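Local coordinates for sugar-binding transport ATP-binding protein (Pyrococcus horikoshii, PDB 1V43), which probably binds and hydrolyses ATP as the nucleotide-binding subunit of an ABC-type sugar transporter, powering sugar uptake, at residues Ile7-Val12 and Leu191-Ile196. Numbering follows the deposited sequence.
Sequences IKMVEV and LKVTTI
The hydroxyl of T194 donates a direct hydrogen bond across the contact between I7-V12 and L191-I196: OG1 to V10 O at 2.7 Å. The C=O...OG1 angle is 120°, and OG1 stands 47° out of the carbonyl plane, so it approaches from above. T194 holds OG1 beside its own backbone N; G37 N bonds to the same oxygen, which is thus gripped twice. A bridging water gives a second polar link, donating to K8 O and accepting from V10 N and, at 2.9 Å, from T194 N; it joins backbones that run roughly parallel, 26° apart.

Side-chain packing continues on both sides of this polar centre. I7 is laid across V193, its CG2, anti to the backbone N, pressing on V193 CB at 3.5 Å, tighter than usual carbon packing; its CG1 branch reaches L191 CD2 instead. M9 crosses K192 at an angle, its CG 3.4 Å from K192 O and its SD 3.9 Å from K192 CB, while the lysine chain bends away and NZ bonds to G37 O. Farther along, V12 CG1 meets I196 CD1 at 4.4 Å.

The contact thus lays the lead-in to strand 12-21 against the turn from helix 174-191 into strand 194-199 of the ABC domain's mixed sheet. I34 of strand 24-34 touches V12, T194 and I196, strand 162-166 flanks both segments, and I196 packs on L54 and I57 of helix 50-58, which follows the Walker A loop.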
loop_
_atom_site.group_PDB
_atom_site.type_symbol
_atom_site.label_atom_id
_atom_site.label_comp_id
_atom_site.label_asym_id
_atom_site.label_seq_id
_atom_site.Cartn_x
_atom_site.Cartn_y
_atom_site.Cartn_z
ATOM N N ILE A 7 -30.928 17.616 -2.026
ATOM C CA ILE A 7 -30.747 16.208 -1.675
ATOM C C ILE A 7 -31.497 15.765 -0.416
ATOM O O ILE A 7 -31.560 16.495 0.571
ATOM C CB ILE A 7 -29.245 15.907 -1.470
ATOM C CG1 ILE A 7 -28.451 16.361 -2.695
ATOM C CG2 ILE A 7 -29.034 14.422 -1.204
ATOM C CD1 ILE A 7 -28.787 15.598 -3.941
ATOM N N LYS A 8 -32.048 14.556 -0.454
ATOM C CA LYS A 8 -32.782 14.004 0.688
ATOM C C LYS A 8 -31.935 12.947 1.383
ATOM O O LYS A 8 -31.016 12.391 0.776
ATOM C CB LYS A 8 -34.071 13.327 0.223
ATOM C CG LYS A 8 -34.819 14.047 -0.874
ATOM C CD LYS A 8 -35.938 13.168 -1.405
ATOM C CE LYS A 8 -36.636 13.806 -2.592
ATOM N NZ LYS A 8 -37.623 12.865 -3.187
ATOM N N MET A 9 -32.234 12.678 2.651
ATOM C CA MET A 9 -31.530 11.633 3.395
ATOM C C MET A 9 -32.485 10.433 3.387
ATOM O O MET A 9 -33.496 10.421 4.086
ATOM C CB MET A 9 -31.214 12.079 4.833
ATOM C CG MET A 9 -30.239 13.265 4.907
ATOM S SD MET A 9 -29.651 13.715 6.580
ATOM C CE MET A 9 -30.954 14.857 7.106
ATOM N N VAL A 10 -32.163 9.438 2.564
ATOM C CA VAL A 10 -33.002 8.256 2.415
ATOM C C VAL A 10 -32.443 6.952 3.005
ATOM O O VAL A 10 -31.391 6.443 2.590
ATOM C CB VAL A 10 -33.327 8.035 0.915
ATOM C CG1 VAL A 10 -34.158 6.788 0.728
ATOM C CG2 VAL A 10 -34.052 9.250 0.368
ATOM N N GLU A 11 -33.162 6.408 3.978
ATOM C CA GLU A 11 -32.750 5.160 4.592
ATOM C C GLU A 11 -32.991 4.028 3.601
ATOM O O GLU A 11 -34.022 4.001 2.934
ATOM C CB GLU A 11 -33.551 4.892 5.867
ATOM C CG GLU A 11 -33.296 3.521 6.430
ATOM C CD GLU A 11 -33.968 3.324 7.769
ATOM O OE1 GLU A 11 -33.597 4.054 8.710
ATOM O OE2 GLU A 11 -34.862 2.449 7.873
ATOM N N VAL A 12 -32.036 3.103 3.504
ATOM C CA VAL A 12 -32.144 1.965 2.601
ATOM C C VAL A 12 -32.140 0.642 3.369
ATOM O O VAL A 12 -31.236 0.376 4.174
ATOM C CB VAL A 12 -30.977 1.945 1.581
ATOM C CG1 VAL A 12 -31.065 0.696 0.712
ATOM C CG2 VAL A 12 -31.047 3.171 0.704
ATOM N N LEU A 191 -23.342 16.880 1.469
ATOM C CA LEU A 191 -24.640 16.557 0.874
ATOM C C LEU A 191 -25.534 15.696 1.746
ATOM O O LEU A 191 -26.759 15.814 1.710
ATOM C CB LEU A 191 -24.435 15.867 -0.479
ATOM C CG LEU A 191 -23.847 16.749 -1.586
ATOM C CD1 LEU A 191 -23.676 15.936 -2.862
ATOM C CD2 LEU A 191 -24.760 17.962 -1.825
ATOM N N LYS A 192 -24.906 14.852 2.554
ATOM C CA LYS A 192 -25.625 13.922 3.405
ATOM C C LYS A 192 -26.482 13.008 2.548
ATOM O O LYS A 192 -27.560 12.593 2.983
ATOM C CB LYS A 192 -26.506 14.651 4.434
ATOM C CG LYS A 192 -25.728 15.355 5.540
ATOM C CD LYS A 192 -24.692 14.435 6.172
ATOM C CE LYS A 192 -25.280 13.087 6.610
ATOM N NZ LYS A 192 -24.235 12.157 7.141
ATOM N N VAL A 193 -26.033 12.720 1.321
ATOM C CA VAL A 193 -26.777 11.797 0.469
ATOM C C VAL A 193 -26.343 10.368 0.860
ATOM O O VAL A 193 -25.148 10.091 0.957
ATOM C CB VAL A 193 -26.512 12.015 -1.069
ATOM C CG1 VAL A 193 -25.022 11.823 -1.428
ATOM C CG2 VAL A 193 -27.348 11.016 -1.870
ATOM N N THR A 194 -27.308 9.477 1.104
ATOM C CA THR A 194 -27.007 8.085 1.476
ATOM C C THR A 194 -26.126 7.502 0.381
ATOM O O THR A 194 -26.489 7.527 -0.782
ATOM C CB THR A 194 -28.296 7.260 1.621
ATOM O OG1 THR A 194 -29.133 7.869 2.608
ATOM C CG2 THR A 194 -27.980 5.846 2.044
ATOM N N THR A 195 -24.969 6.977 0.758
ATOM C CA THR A 195 -24.010 6.464 -0.212
ATOM C C THR A 195 -23.582 5.054 0.144
ATOM O O THR A 195 -23.217 4.784 1.286
ATOM C CB THR A 195 -22.727 7.398 -0.246
ATOM O OG1 THR A 195 -23.120 8.736 -0.553
ATOM C CG2 THR A 195 -21.715 6.943 -1.292
ATOM N N ILE A 196 -23.640 4.165 -0.847
ATOM C CA ILE A 196 -23.242 2.774 -0.698
ATOM C C ILE A 196 -22.036 2.648 -1.627
ATOM O O ILE A 196 -22.129 2.818 -2.848
ATOM C CB ILE A 196 -24.412 1.832 -1.072
ATOM C CG1 ILE A 196 -25.623 2.190 -0.192
ATOM C CG2 ILE A 196 -24.005 0.363 -0.855
ATOM C CD1 ILE A 196 -26.895 1.466 -0.507
HETATM O O HOH W 1 -30.049 10.064 0.498
#